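Local atomic coordinates of cell division control protein 45 cdc45 putative (Entamoeba histolytica, PDB entry 6CC2), a protein that probably acts as the Cdc45 subunit of the replicative CMG helicase that unwinds DNA, and is related to the RecJ-like DHH phosphoesterases. Residues T24-V29 and S65-E70; V56-Y61 and I83-S88; L414-S419 and S459-K464. All blocks are in the same frame, centred on the assembly; numbering follows the deposited sequence. Where two conformers were deposited one is given.

Contact 1. Residues T24-V29 and S65-E70; sequences TIQLYV and SRVFKE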
ATOM      1  N   THR A  24     -16.193  -3.472 -24.866  1.00 39.39           N
ATOM      2  CA  THR A  24     -15.998  -3.466 -23.421  1.00 37.97           C
ATOM      3  C   THR A  24     -14.759  -2.659 -23.018  1.00 31.97           C
ATOM      4  O   THR A  24     -13.910  -2.309 -23.839  1.00 32.85           O
ATOM      5  CB  THR A  24     -15.870  -4.900 -22.871  1.00 46.06           C
ATOM      6  OG1 THR A  24     -14.607  -5.445 -23.271  1.00 51.73           O
ATOM      7  CG2 THR A  24     -16.990  -5.781 -23.395  1.00 53.12           C
ATOM      8  N   ILE A  25     -14.689  -2.362 -21.729  1.00 27.65           N
ATOM      9  CA  ILE A  25     -13.585  -1.618 -21.123  1.00 27.53           C
ATOM     10  C   ILE A  25     -12.801  -2.579 -20.234  1.00 26.57           C
ATOM     11  O   ILE A  25     -13.382  -3.299 -19.417  1.00 32.88           O
ATOM     12  CB  ILE A  25     -14.090  -0.417 -20.301  1.00 26.14           C
ATOM     13  CG1 ILE A  25     -14.942   0.514 -21.171  1.00 30.02           C
ATOM     14  CG2 ILE A  25     -12.929   0.338 -19.692  1.00 25.49           C
ATOM     15  CD1 ILE A  25     -15.804   1.459 -20.348  1.00 33.92           C
ATOM     16  N   GLN A  26     -11.479  -2.576 -20.376  1.00 24.67           N
ATOM     17  CA  GLN A  26     -10.591  -3.426 -19.605  1.00 26.46           C
ATOM     18  C   GLN A  26      -9.766  -2.529 -18.696  1.00 23.25           C
ATOM     19  O   GLN A  26      -9.108  -1.596 -19.172  1.00 26.17           O
ATOM     20  CB  GLN A  26      -9.687  -4.218 -20.546  1.00 33.20           C
ATOM     21  CG  GLN A  26      -9.325  -5.578 -20.080  1.00 37.32           C
ATOM     22  CD  GLN A  26      -8.467  -6.288 -21.099  1.00 32.58           C
ATOM     23  OE1 GLN A  26      -7.787  -5.636 -21.892  1.00 31.72           O
ATOM     24  NE2 GLN A  26      -8.469  -7.608 -21.071  1.00 32.33           N
ATOM     25  N   LEU A  27      -9.793  -2.801 -17.388  1.00 20.70           N
ATOM     26  CA  LEU A  27      -9.052  -2.001 -16.429  1.00 22.29           C
ATOM     27  C   LEU A  27      -7.980  -2.859 -15.778  1.00 23.02           C
ATOM     28  O   LEU A  27      -8.296  -3.847 -15.115  1.00 22.45           O
ATOM     29  CB  LEU A  27      -9.994  -1.417 -15.362  1.00 23.93           C
ATOM     30  CG  LEU A  27     -11.068  -0.485 -15.936  1.00 28.05           C
ATOM     31  CD1 LEU A  27     -12.381  -1.233 -16.099  1.00 29.50           C
ATOM     32  CD2 LEU A  27     -11.229   0.746 -15.078  1.00 29.38           C
ATOM     33  N   TYR A  28      -6.724  -2.498 -16.012  1.00 20.78           N
ATOM     34  CA  TYR A  28      -5.566  -3.191 -15.456  1.00 18.83           C
ATOM     35  C   TYR A  28      -5.202  -2.530 -14.126  1.00 19.41           C
ATOM     36  O   TYR A  28      -4.935  -1.331 -14.073  1.00 20.67           O
ATOM     37  CB  TYR A  28      -4.396  -3.117 -16.440  1.00 18.55           C
ATOM     38  CG  TYR A  28      -4.598  -3.835 -17.753  1.00 19.84           C
ATOM     39  CD1 TYR A  28      -5.593  -3.446 -18.644  1.00 23.01           C
ATOM     40  CD2 TYR A  28      -3.788  -4.892 -18.115  1.00 21.27           C
ATOM     41  CE1 TYR A  28      -5.783  -4.114 -19.843  1.00 25.18           C
ATOM     42  CE2 TYR A  28      -3.948  -5.558 -19.317  1.00 22.84           C
ATOM     43  CZ  TYR A  28      -4.956  -5.167 -20.176  1.00 27.21           C
ATOM     44  OH  TYR A  28      -5.115  -5.835 -21.365  1.00 28.56           O
ATOM     45  N   VAL A  29      -5.198  -3.321 -13.057  1.00 16.16           N
ATOM     46  CA  VAL A  29      -5.138  -2.802 -11.702  1.00 16.59           C
ATOM     47  C   VAL A  29      -3.875  -3.330 -11.045  1.00 16.63           C
ATOM     48  O   VAL A  29      -3.723  -4.542 -10.886  1.00 17.71           O
ATOM     49  CB  VAL A  29      -6.374  -3.201 -10.896  1.00 19.35           C
ATOM     50  CG1 VAL A  29      -6.345  -2.537  -9.528  1.00 20.40           C
ATOM     51  CG2 VAL A  29      -7.643  -2.841 -11.646  1.00 20.61           C
ATOM     52  N   SER A  65       1.746  -6.855 -20.246  1.00 27.45           N
ATOM     53  CA  SER A  65       2.020  -6.961 -21.676  1.00 29.61           C
ATOM     54  C   SER A  65       1.406  -8.224 -22.266  1.00 29.07           C
ATOM     55  O   SER A  65       0.851  -8.195 -23.371  1.00 29.57           O
ATOM     56  CB  SER A  65       3.530  -6.936 -21.911  1.00 37.45           C
ATOM     57  OG  SER A  65       3.810  -6.988 -23.302  1.00 50.03           O
ATOM     58  N   ARG A  66       1.472  -9.343 -21.532  1.00 27.86           N
ATOM     59  CA  ARG A  66       0.958 -10.603 -22.050  1.00 29.05           C
ATOM     60  C   ARG A  66      -0.556 -10.577 -22.190  1.00 29.47           C
ATOM     61  O   ARG A  66      -1.094 -11.034 -23.205  1.00 31.65           O
ATOM     62  CB  ARG A  66       1.402 -11.749 -21.145  1.00 32.67           C
ATOM     63  CG  ARG A  66       2.852 -12.174 -21.387  1.00 39.04           C
ATOM     64  CD  ARG A  66       3.220 -13.432 -20.599  1.00 44.84           C
ATOM     65  NE  ARG A  66       4.525 -13.960 -20.986  1.00 51.16           N
ATOM     66  CZ  ARG A  66       5.641 -13.856 -20.266  1.00 60.89           C
ATOM     67  NH1 ARG A  66       5.638 -13.236 -19.090  1.00 65.89           N
ATOM     68  NH2 ARG A  66       6.770 -14.382 -20.728  1.00 58.40           N
ATOM     69  N   VAL A  67      -1.267 -10.062 -21.178  1.00 27.31           N
ATOM     70  CA  VAL A  67      -2.725 -10.007 -21.277  1.00 25.90           C
ATOM     71  C   VAL A  67      -3.144  -9.035 -22.373  1.00 25.45           C
ATOM     72  O   VAL A  67      -4.056  -9.319 -23.160  1.00 29.65           O
ATOM     73  CB  VAL A  67      -3.350  -9.624 -19.922  1.00 27.76           C
ATOM     74  CG1 VAL A  67      -4.849  -9.377 -20.080  1.00 30.01           C
ATOM     75  CG2 VAL A  67      -3.077 -10.688 -18.882  1.00 31.85           C
ATOM     76  N   PHE A  68      -2.495  -7.863 -22.427  1.00 24.76           N
ATOM     77  CA  PHE A  68      -2.797  -6.897 -23.479  1.00 28.64           C
ATOM     78  C   PHE A  68      -2.683  -7.550 -24.852  1.00 29.52           C
ATOM     79  O   PHE A  68      -3.610  -7.476 -25.666  1.00 31.23           O
ATOM     80  CB  PHE A  68      -1.871  -5.692 -23.363  1.00 29.20           C
ATOM     81  CG  PHE A  68      -2.224  -4.550 -24.300  1.00 27.47           C
ATOM     82  CD1 PHE A  68      -3.171  -3.608 -23.937  1.00 28.40           C
ATOM     83  CD2 PHE A  68      -1.588  -4.414 -25.517  1.00 28.57           C
ATOM     84  CE1 PHE A  68      -3.480  -2.556 -24.776  1.00 31.03           C
ATOM     85  CE2 PHE A  68      -1.906  -3.364 -26.372  1.00 30.26           C
ATOM     86  CZ  PHE A  68      -2.846  -2.443 -25.998  1.00 30.74           C
ATOM     87  N   LYS A  69      -1.574  -8.257 -25.101  1.00 29.70           N
ATOM     88  CA  LYS A  69      -1.380  -8.889 -26.400  1.00 31.87           C
ATOM     89  C   LYS A  69      -2.454  -9.939 -26.675  1.00 33.92           C
ATOM     90  O   LYS A  69      -2.964 -10.039 -27.796  1.00 35.23           O
ATOM     91  CB  LYS A  69       0.007  -9.515 -26.478  1.00 34.15           C
ATOM     92  CG  LYS A  69       0.311 -10.127 -27.846  1.00 42.24           C
ATOM     93  CD  LYS A  69       1.640 -10.857 -27.862  1.00 55.30           C
ATOM     94  CE  LYS A  69       1.961 -11.366 -29.270  1.00 63.60           C
ATOM     95  NZ  LYS A  69       3.184 -12.207 -29.287  1.00 70.04           N
ATOM     96  N   GLU A  70      -2.810 -10.739 -25.661  1.00 33.64           N
ATOM     97  CA  GLU A  70      -3.848 -11.745 -25.831  1.00 36.95           C
ATOM     98  C   GLU A  70      -5.224 -11.117 -26.050  1.00 38.14           C
ATOM     99  O   GLU A  70      -6.090 -11.738 -26.680  1.00 45.94           O
ATOM    100  CB  GLU A  70      -3.885 -12.672 -24.614  1.00 49.44           C
ATOM    101  CG  GLU A  70      -5.051 -13.660 -24.598  1.00 71.17           C
ATOM    102  CD  GLU A  70      -5.019 -14.642 -25.760  1.00 88.90           C
ATOM    103  OE1 GLU A  70      -3.908 -15.007 -26.206  1.00 93.95           O
ATOM    104  OE2 GLU A  70      -6.105 -15.044 -26.234  1.00 93.68           O
TER
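The hydroxyl end of Y28 is driven against the backbone of helix 61-71, with OH 3.3 Å from CA of F68. The same oxygen lies near the F68 ring, 3.9 Å from CD1, while the backbone N of F68 sits at the edge of the tyrosine ring at an angle too poor for a hydrogen bond. V67 packs alongside: its CG1 is 4.0 Å from CE2 of Y28, and the valine and tyrosine side chains run alongside each other in opposite senses. CG1 of V67 stands anti to the backbone N (chi1 172°), which turns this methyl toward the strand. CG1 of V67 also lies 4.1 Å from NE2 of Q26.

What fixes the phenol is its neighbour two residues back on the same face of the strand. Y28 OH donates to Q26 OE1 over 2.7 Å, approaching from above the carbonyl plane (61° out of it) rather than along a lone pair. Q26 thus accepts from the phenol with one end of its amide and meets OG1 of T71, at the end of the helix, with NE2 at the other, which joins strand to helix. Farther out, F82 meets the Y28 ring edge-to-face, and V56 of the adjoining strand packs on Y28, Q26 and V67.

Segments 24-29 and 65-70 run antiparallel, at 170° with a closest axis approach of 11.0 Å, as in a beta-alpha-beta crossover: helix 61-71 links strands 53-57 and 77-83 across strand 24-29 in a parallel, Rossmann-like sheet, consistent with the DHH-type domain of Cdc45 and RecJ relatives.

Contact 2. Residues V56-Y61 and I83-S88; sequences VPVNNY and IDCAGS
Y61 and A86 make the nearest backbone approach, their CA atoms 8.1 Å apart, where two loops leave the ends of parallel strands 53-57 and 77-83. This is the C-terminal edge of the parallel, Rossmann-like sheet; in catalytic DHH relatives the corresponding edge probably carries the active-site loops, though no such site is implied here. Y61 opens helix 61-71 directly after N60, the N-cap residue, whose OD1 takes the backbone N-H of T63.

From that first turn the tyrosine reaches over to the opposite loop. Its CG is anti to the carbonyl carbon (chi1 -73°), and the hydroxyl accepts the N-H of A86: N to OH is 2.9 Å, with a fairly straight angle of 158°. The donor lies in the ring plane, at the edge, while CB of C85 comes obliquely to the ring, 4.0 Å from CE1 of Y61. A further aromatic, F517, packs edge-to-face against Y61 and ties in a distant part of the chain.

Polar bonds also hold the loop: D84 to T32 and S108, and G87 N to D107. The thiol of C85 sits between the backbone N and the carbonyl carbon (chi1 61°), and its SG lies 4.4 Å from CG2 of V58.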
ATOM      1  N   VAL A  56      -8.465  -6.577 -14.799  1.00 20.26           N
ATOM      2  CA  VAL A  56      -7.279  -7.384 -15.025  1.00 22.67           C
ATOM      3  C   VAL A  56      -6.270  -7.051 -13.938  1.00 19.10           C
ATOM      4  O   VAL A  56      -5.519  -6.088 -14.042  1.00 18.34           O
ATOM      5  CB  VAL A  56      -6.680  -7.134 -16.419  1.00 25.71           C
ATOM      6  CG1 VAL A  56      -5.462  -8.013 -16.634  1.00 27.80           C
ATOM      7  CG2 VAL A  56      -7.722  -7.378 -17.499  1.00 30.47           C
ATOM      8  N   PRO A  57      -6.223  -7.834 -12.875  1.00 18.64           N
ATOM      9  CA  PRO A  57      -5.204  -7.581 -11.829  1.00 16.72           C
ATOM     10  C   PRO A  57      -3.819  -7.954 -12.342  1.00 19.02           C
ATOM     11  O   PRO A  57      -3.582  -9.095 -12.724  1.00 23.50           O
ATOM     12  CB  PRO A  57      -5.644  -8.472 -10.666  1.00 22.54           C
ATOM     13  CG  PRO A  57      -7.093  -8.780 -10.927  1.00 24.63           C
ATOM     14  CD  PRO A  57      -7.190  -8.866 -12.444  1.00 21.64           C
ATOM     15  N   VAL A  58      -2.905  -6.985 -12.350  1.00 18.68           N
ATOM     16  CA  VAL A  58      -1.547  -7.206 -12.855  1.00 20.28           C
ATOM     17  C   VAL A  58      -0.551  -6.984 -11.732  1.00 21.34           C
ATOM     18  O   VAL A  58      -0.659  -6.009 -10.981  1.00 20.82           O
ATOM     19  CB  VAL A  58      -1.209  -6.289 -14.050  1.00 24.26           C
ATOM     20  CG1 VAL A  58      -2.048  -6.692 -15.260  1.00 26.96           C
ATOM     21  CG2 VAL A  58      -1.413  -4.803 -13.686  1.00 25.84           C
ATOM     22  N   ASN A  59       0.436  -7.881 -11.662  0.51 23.19           N
ATOM     23  CA  ASN A  59       1.476  -7.848 -10.644  0.51 24.80           C
ATOM     24  C   ASN A  59       2.814  -7.320 -11.156  0.51 23.69           C
ATOM     25  O   ASN A  59       3.689  -7.028 -10.337  0.51 23.19           O
ATOM     26  CB  ASN A  59       1.673  -9.263 -10.061  0.51 28.70           C
ATOM     27  CG  ASN A  59       1.959 -10.324 -11.131  0.51 29.21           C
ATOM     28  OD1 ASN A  59       1.384 -10.316 -12.232  0.51 26.29           O
ATOM     29  ND2 ASN A  59       2.834 -11.271 -10.796  0.51 35.31           N
ATOM     30  N   ASN A  60       2.991  -7.209 -12.473  1.00 21.63           N
ATOM     31  CA  ASN A  60       4.220  -6.697 -13.073  1.00 18.73           C
ATOM     32  C   ASN A  60       3.921  -6.357 -14.527  1.00 19.87           C
ATOM     33  O   ASN A  60       2.831  -6.640 -15.039  1.00 21.40           O
ATOM     34  CB  ASN A  60       5.364  -7.701 -12.931  1.00 19.87           C
ATOM     35  CG  ASN A  60       5.032  -9.045 -13.537  1.00 25.97           C
ATOM     36  OD1 ASN A  60       4.702  -9.144 -14.740  1.00 28.97           O
ATOM     37  ND2 ASN A  60       5.137 -10.110 -12.726  1.00 28.43           N
ATOM     38  N   TYR A  61       4.907  -5.759 -15.206  1.00 21.70           N
ATOM     39  CA  TYR A  61       4.665  -5.328 -16.575  1.00 24.85           C
ATOM     40  C   TYR A  61       4.697  -6.473 -17.574  1.00 27.04           C
ATOM     41  O   TYR A  61       4.126  -6.344 -18.675  1.00 28.94           O
ATOM     42  CB  TYR A  61       5.658  -4.244 -16.984  1.00 24.51           C
ATOM     43  CG  TYR A  61       5.369  -2.921 -16.340  1.00 23.69           C
ATOM     44  CD1 TYR A  61       4.176  -2.263 -16.575  1.00 23.69           C
ATOM     45  CD2 TYR A  61       6.281  -2.321 -15.497  1.00 23.73           C
ATOM     46  CE1 TYR A  61       3.891  -1.055 -15.986  1.00 24.57           C
ATOM     47  CE2 TYR A  61       6.018  -1.102 -14.899  1.00 22.07           C
ATOM     48  CZ  TYR A  61       4.813  -0.462 -15.155  1.00 23.77           C
ATOM     49  OH  TYR A  61       4.513   0.730 -14.551  1.00 25.52           O
ATOM     50  N   ILE A  83      -4.167   1.396 -14.189  1.00 18.78           N
ATOM     51  CA  ILE A  83      -4.380   2.054 -12.897  1.00 17.79           C
ATOM     52  C   ILE A  83      -3.163   1.845 -11.996  1.00 19.86           C
ATOM     53  O   ILE A  83      -2.831   0.711 -11.631  1.00 20.14           O
ATOM     54  CB  ILE A  83      -5.667   1.539 -12.230  1.00 18.25           C
ATOM     55  CG1 ILE A  83      -6.873   1.845 -13.124  1.00 21.64           C
ATOM     56  CG2 ILE A  83      -5.840   2.148 -10.843  1.00 19.03           C
ATOM     57  CD1 ILE A  83      -8.187   1.267 -12.617  1.00 27.72           C
ATOM     58  N   ASP A  84      -2.540   2.969 -11.621  1.00 19.73           N
ATOM     59  CA  ASP A  84      -1.375   3.047 -10.711  1.00 20.42           C
ATOM     60  C   ASP A  84      -0.167   2.315 -11.277  1.00 22.37           C
ATOM     61  O   ASP A  84       0.718   1.890 -10.553  1.00 22.17           O
ATOM     62  CB  ASP A  84      -1.706   2.570  -9.293  1.00 20.85           C
ATOM     63  CG  ASP A  84      -1.161   3.529  -8.205  1.00 28.93           C
ATOM     64  OD1 ASP A  84      -0.615   4.602  -8.556  1.00 26.97           O
ATOM     65  OD2 ASP A  84      -1.287   3.221  -6.994  1.00 30.16           O
ATOM     66  N   CYS A  85      -0.110   2.195 -12.600  1.00 19.78           N
ATOM     67  CA  CYS A  85       1.060   1.704 -13.303  1.00 21.78           C
ATOM     68  C   CYS A  85       1.046   2.289 -14.711  1.00 21.41           C
ATOM     69  O   CYS A  85       0.059   2.901 -15.133  1.00 21.95           O
ATOM     70  CB  CYS A  85       1.088   0.177 -13.358  1.00 22.43           C
ATOM     71  SG  CYS A  85      -0.320  -0.578 -14.222  1.00 22.22           S
ATOM     72  N   ALA A  86       2.173   2.124 -15.403  1.00 20.45           N
ATOM     73  CA  ALA A  86       2.371   2.406 -16.815  1.00 22.00           C
ATOM     74  C   ALA A  86       2.681   3.860 -17.132  1.00 21.09           C
ATOM     75  O   ALA A  86       3.263   4.148 -18.182  1.00 20.23           O
ATOM     76  CB  ALA A  86       1.146   1.994 -17.638  1.00 24.46           C
ATOM     77  N   GLY A  87       2.315   4.793 -16.254  1.00 20.64           N
ATOM     78  CA  GLY A  87       2.521   6.201 -16.573  1.00 22.73           C
ATOM     79  C   GLY A  87       3.980   6.591 -16.730  1.00 23.12           C
ATOM     80  O   GLY A  87       4.300   7.501 -17.492  1.00 21.43           O
ATOM     81  N   SER A  88       4.881   5.938 -15.995  1.00 23.37           N
ATOM     82  CA  SER A  88       6.283   6.332 -15.985  1.00 27.71           C
ATOM     83  C   SER A  88       7.179   5.406 -16.806  1.00 26.68           C
ATOM     84  O   SER A  88       8.404   5.568 -16.780  1.00 27.13           O
ATOM     85  CB  SER A  88       6.788   6.429 -14.546  1.00 31.54           C
ATOM     86  OG  SER A  88       6.090   7.489 -13.886  1.00 32.00           O
TER

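Contact 3. Residues L414-S419 and S459-K464; sequences LLLSGS and SRRYKK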
ATOM      1  N   LEU A 414      15.725 -10.490  14.470  1.00 26.63           N
ATOM      2  CA  LEU A 414      16.721 -10.470  13.410  1.00 27.99           C
ATOM      3  C   LEU A 414      17.568  -9.201  13.443  1.00 32.05           C
ATOM      4  O   LEU A 414      18.777  -9.256  13.213  1.00 35.72           O
ATOM      5  CB  LEU A 414      16.049 -10.631  12.048  1.00 30.22           C
ATOM      6  CG  LEU A 414      15.422 -12.002  11.804  1.00 33.67           C
ATOM      7  CD1 LEU A 414      14.662 -12.004  10.488  1.00 33.78           C
ATOM      8  CD2 LEU A 414      16.457 -13.095  11.823  1.00 34.91           C
ATOM      9  N   LEU A 415      16.951  -8.049  13.716  1.00 34.43           N
ATOM     10  CA  LEU A 415      17.737  -6.826  13.799  1.00 40.21           C
ATOM     11  C   LEU A 415      18.690  -6.848  14.989  1.00 40.54           C
ATOM     12  O   LEU A 415      19.671  -6.101  14.999  1.00 46.11           O
ATOM     13  CB  LEU A 415      16.824  -5.612  13.891  1.00 42.91           C
ATOM     14  CG  LEU A 415      16.004  -5.277  12.637  1.00 48.32           C
ATOM     15  CD1 LEU A 415      15.274  -3.967  12.857  1.00 46.77           C
ATOM     16  CD2 LEU A 415      16.870  -5.212  11.382  1.00 50.61           C
ATOM     17  N   LEU A 416      18.420  -7.687  15.989  1.00 36.27           N
ATOM     18  CA  LEU A 416      19.305  -7.812  17.149  1.00 41.84           C
ATOM     19  C   LEU A 416      20.327  -8.928  16.983  1.00 49.73           C
ATOM     20  O   LEU A 416      21.470  -8.790  17.430  1.00 53.34           O
ATOM     21  CB  LEU A 416      18.476  -8.071  18.409  1.00 44.61           C
ATOM     22  CG  LEU A 416      17.821  -6.864  19.084  1.00 50.27           C
ATOM     23  CD1 LEU A 416      17.308  -5.868  18.079  1.00 53.07           C
ATOM     24  CD2 LEU A 416      16.681  -7.333  19.989  1.00 52.32           C
ATOM     25  N   SER A 417      19.935 -10.034  16.355  1.00 56.62           N
ATOM     26  CA  SER A 417      20.772 -11.221  16.267  1.00 68.85           C
ATOM     27  C   SER A 417      21.215 -11.549  14.856  1.00 64.28           C
ATOM     28  O   SER A 417      22.318 -12.076  14.678  1.00 62.65           O
ATOM     29  CB  SER A 417      20.024 -12.440  16.833  1.00 79.14           C
ATOM     30  OG  SER A 417      19.511 -12.177  18.127  1.00 85.54           O
ATOM     31  N   GLY A 418      20.392 -11.239  13.860  1.00 49.47           N
ATOM     32  CA  GLY A 418      20.642 -11.679  12.500  1.00 48.93           C
ATOM     33  C   GLY A 418      21.932 -11.126  11.921  1.00 49.71           C
ATOM     34  O   GLY A 418      22.577 -10.219  12.450  1.00 51.36           O
ATOM     35  N   SER A 419      22.314 -11.715  10.791  1.00 50.52           N
ATOM     36  CA  SER A 419      23.488 -11.270  10.041  1.00 50.17           C
ATOM     37  C   SER A 419      23.017 -10.253   9.002  1.00 36.17           C
ATOM     38  O   SER A 419      22.852 -10.553   7.820  1.00 34.82           O
ATOM     39  CB  SER A 419      24.184 -12.457   9.390  1.00 64.82           C
ATOM     40  OG  SER A 419      24.252 -13.558  10.278  1.00 71.69           O
ATOM     41  N   SER A 459      15.523   0.832   8.296  1.00 16.83           N
ATOM     42  CA  SER A 459      15.662   2.217   7.847  1.00 16.88           C
ATOM     43  C   SER A 459      15.303   3.201   8.932  1.00 17.92           C
ATOM     44  O   SER A 459      15.970   4.234   9.089  1.00 18.07           O
ATOM     45  CB  SER A 459      14.781   2.462   6.618  1.00 17.58           C
ATOM     46  OG  SER A 459      15.241   1.723   5.510  1.00 18.24           O
ATOM     47  N   ARG A 460      14.239   2.915   9.694  1.00 17.56           N
ATOM     48  CA  ARG A 460      13.901   3.800  10.814  1.00 18.84           C
ATOM     49  C   ARG A 460      14.942   3.738  11.923  1.00 19.46           C
ATOM     50  O   ARG A 460      15.264   4.765  12.543  1.00 19.93           O
ATOM     51  CB  ARG A 460      12.509   3.430  11.339  1.00 17.06           C
ATOM     52  CG  ARG A 460      11.398   3.675  10.334  1.00 18.00           C
ATOM     53  CD  ARG A 460       9.996   3.543  10.982  1.00 18.19           C
ATOM     54  NE  ARG A 460       8.920   3.773  10.012  1.00 19.83           N
ATOM     55  CZ  ARG A 460       8.428   4.941   9.691  1.00 25.82           C
ATOM     56  NH1 ARG A 460       8.855   6.051  10.301  1.00 28.83           N
ATOM     57  NH2 ARG A 460       7.458   5.010   8.775  1.00 27.78           N
ATOM     58  N   ARG A 461      15.475   2.557  12.199  1.00 18.35           N
ATOM     59  CA  ARG A 461      16.436   2.414  13.296  1.00 20.14           C
ATOM     60  C   ARG A 461      17.701   3.218  13.022  1.00 19.78           C
ATOM     61  O   ARG A 461      18.260   3.844  13.929  1.00 20.68           O
ATOM     62  CB  ARG A 461      16.765   0.940  13.496  1.00 22.65           C
ATOM     63  CG  ARG A 461      17.956   0.711  14.429  1.00 26.88           C
ATOM     64  CD  ARG A 461      17.950  -0.716  14.932  1.00 31.83           C
ATOM     65  NE  ARG A 461      16.839  -0.937  15.835  1.00 41.78           N
ATOM     66  CZ  ARG A 461      16.659  -2.037  16.553  1.00 54.85           C
ATOM     67  NH1 ARG A 461      17.539  -3.023  16.475  1.00 55.14           N
ATOM     68  NH2 ARG A 461      15.604  -2.146  17.347  1.00 62.61           N
ATOM     69  N   TYR A 462      18.151   3.234  11.765  1.00 19.90           N
ATOM     70  CA  TYR A 462      19.396   3.902  11.407  1.00 20.85           C
ATOM     71  C   TYR A 462      19.193   5.209  10.663  1.00 22.61           C
ATOM     72  O   TYR A 462      20.191   5.877  10.319  1.00 24.37           O
ATOM     73  CB  TYR A 462      20.270   2.938  10.606  1.00 21.57           C
ATOM     74  CG  TYR A 462      20.587   1.707  11.419  1.00 23.41           C
ATOM     75  CD1 TYR A 462      21.366   1.801  12.578  1.00 26.90           C
ATOM     76  CD2 TYR A 462      20.107   0.471  11.060  1.00 26.22           C
ATOM     77  CE1 TYR A 462      21.629   0.687  13.348  1.00 32.71           C
ATOM     78  CE2 TYR A 462      20.372  -0.651  11.818  1.00 29.50           C
ATOM     79  CZ  TYR A 462      21.142  -0.539  12.955  1.00 35.01           C
ATOM     80  OH  TYR A 462      21.418  -1.651  13.723  1.00 41.52           O
ATOM     81  N   LYS A 463      17.947   5.642  10.481  1.00 19.79           N
ATOM     82  CA  LYS A 463      17.624   6.899   9.822  1.00 21.03           C
ATOM     83  C   LYS A 463      18.293   6.951   8.445  1.00 22.15           C
ATOM     84  O   LYS A 463      18.938   7.927   8.067  1.00 24.83           O
ATOM     85  CB  LYS A 463      18.027   8.109  10.672  1.00 27.02           C
ATOM     86  CG  LYS A 463      17.375   8.175  12.025  1.00 34.81           C
ATOM     87  CD  LYS A 463      15.871   8.155  11.945  1.00 51.99           C
ATOM     88  CE  LYS A 463      15.232   8.360  13.315  1.00 69.22           C
ATOM     89  NZ  LYS A 463      15.323   9.777  13.770  1.00 78.85           N
ATOM     90  N   LYS A 464      18.147   5.860   7.699  1.00 22.60           N
ATOM     91  CA  LYS A 464      18.762   5.723   6.388  1.00 22.09           C
ATOM     92  C   LYS A 464      17.937   4.706   5.609  1.00 18.55           C
ATOM     93  O   LYS A 464      17.977   3.522   5.949  1.00 18.16           O
ATOM     94  CB  LYS A 464      20.209   5.259   6.521  1.00 23.29           C
ATOM     95  CG  LYS A 464      20.898   4.871   5.202  1.00 33.14           C
ATOM     96  CD  LYS A 464      21.030   6.016   4.234  1.00 49.39           C
ATOM     97  CE  LYS A 464      21.951   5.641   3.076  1.00 69.53           C
ATOM     98  NZ  LYS A 464      21.995   6.680   2.010  1.00 81.63           N
TER
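An extended start, with CG anti to the backbone N (chi1 169°), and then a bend at chi3 (-69°) carry the guanidinium of R461 across to the last turn of helix 393-417, where L415 and L416 receive it. L416 crosses the arginine at about a right angle. Its CD1 comes to the edge of the guanidinium, in its plane and 3.3 Å from NH1 of R461, a close approach for a methyl. L415 works from another direction: its CD1 lies over one face, 4.3 Å above the plane and toward the rim, while its CB is 3.7 Å from NH1 of R461. These contacts are van der Waals in kind, and the strongest polar grip on the group comes from a third part of the chain, with NH2 bonded to the carbonyl oxygen of W284. Nearness to the C-terminal end of a helix may also favour the positive charge.

The root of the same side chain is braced by its neighbour, for CG of R461 sits 3.6 Å above the centre of the Y462 ring. L415 further touches L454 and A457 of helix 444-462. The pattern is that of two helices meeting near their C-terminal ends, beside the mixed sheet of a region consistent with the DHHA1-like domain of this family.

In the fold
Contacts 1 and 2 are both buried and share one parallel sheet and helix 61-71, contact 1 between strand and helix, contact 2 at the loops beyond the strand ends. Their centres lie 10 Å apart, and they meet directly through the probable backbone bonds L27 O to V56 N and Y28 O to I83 N. Each uses a tyrosine hydroxyl, but as a donor to a glutamine within its own strand in contact 1 and as an acceptor of a loop N-H in contact 2. Contact 3 belongs to a different region, its centre about 41 Å from that of contact 1. It lies at the surface, where a charged arginine lies against leucines and finds its polar partner outside the helix pair.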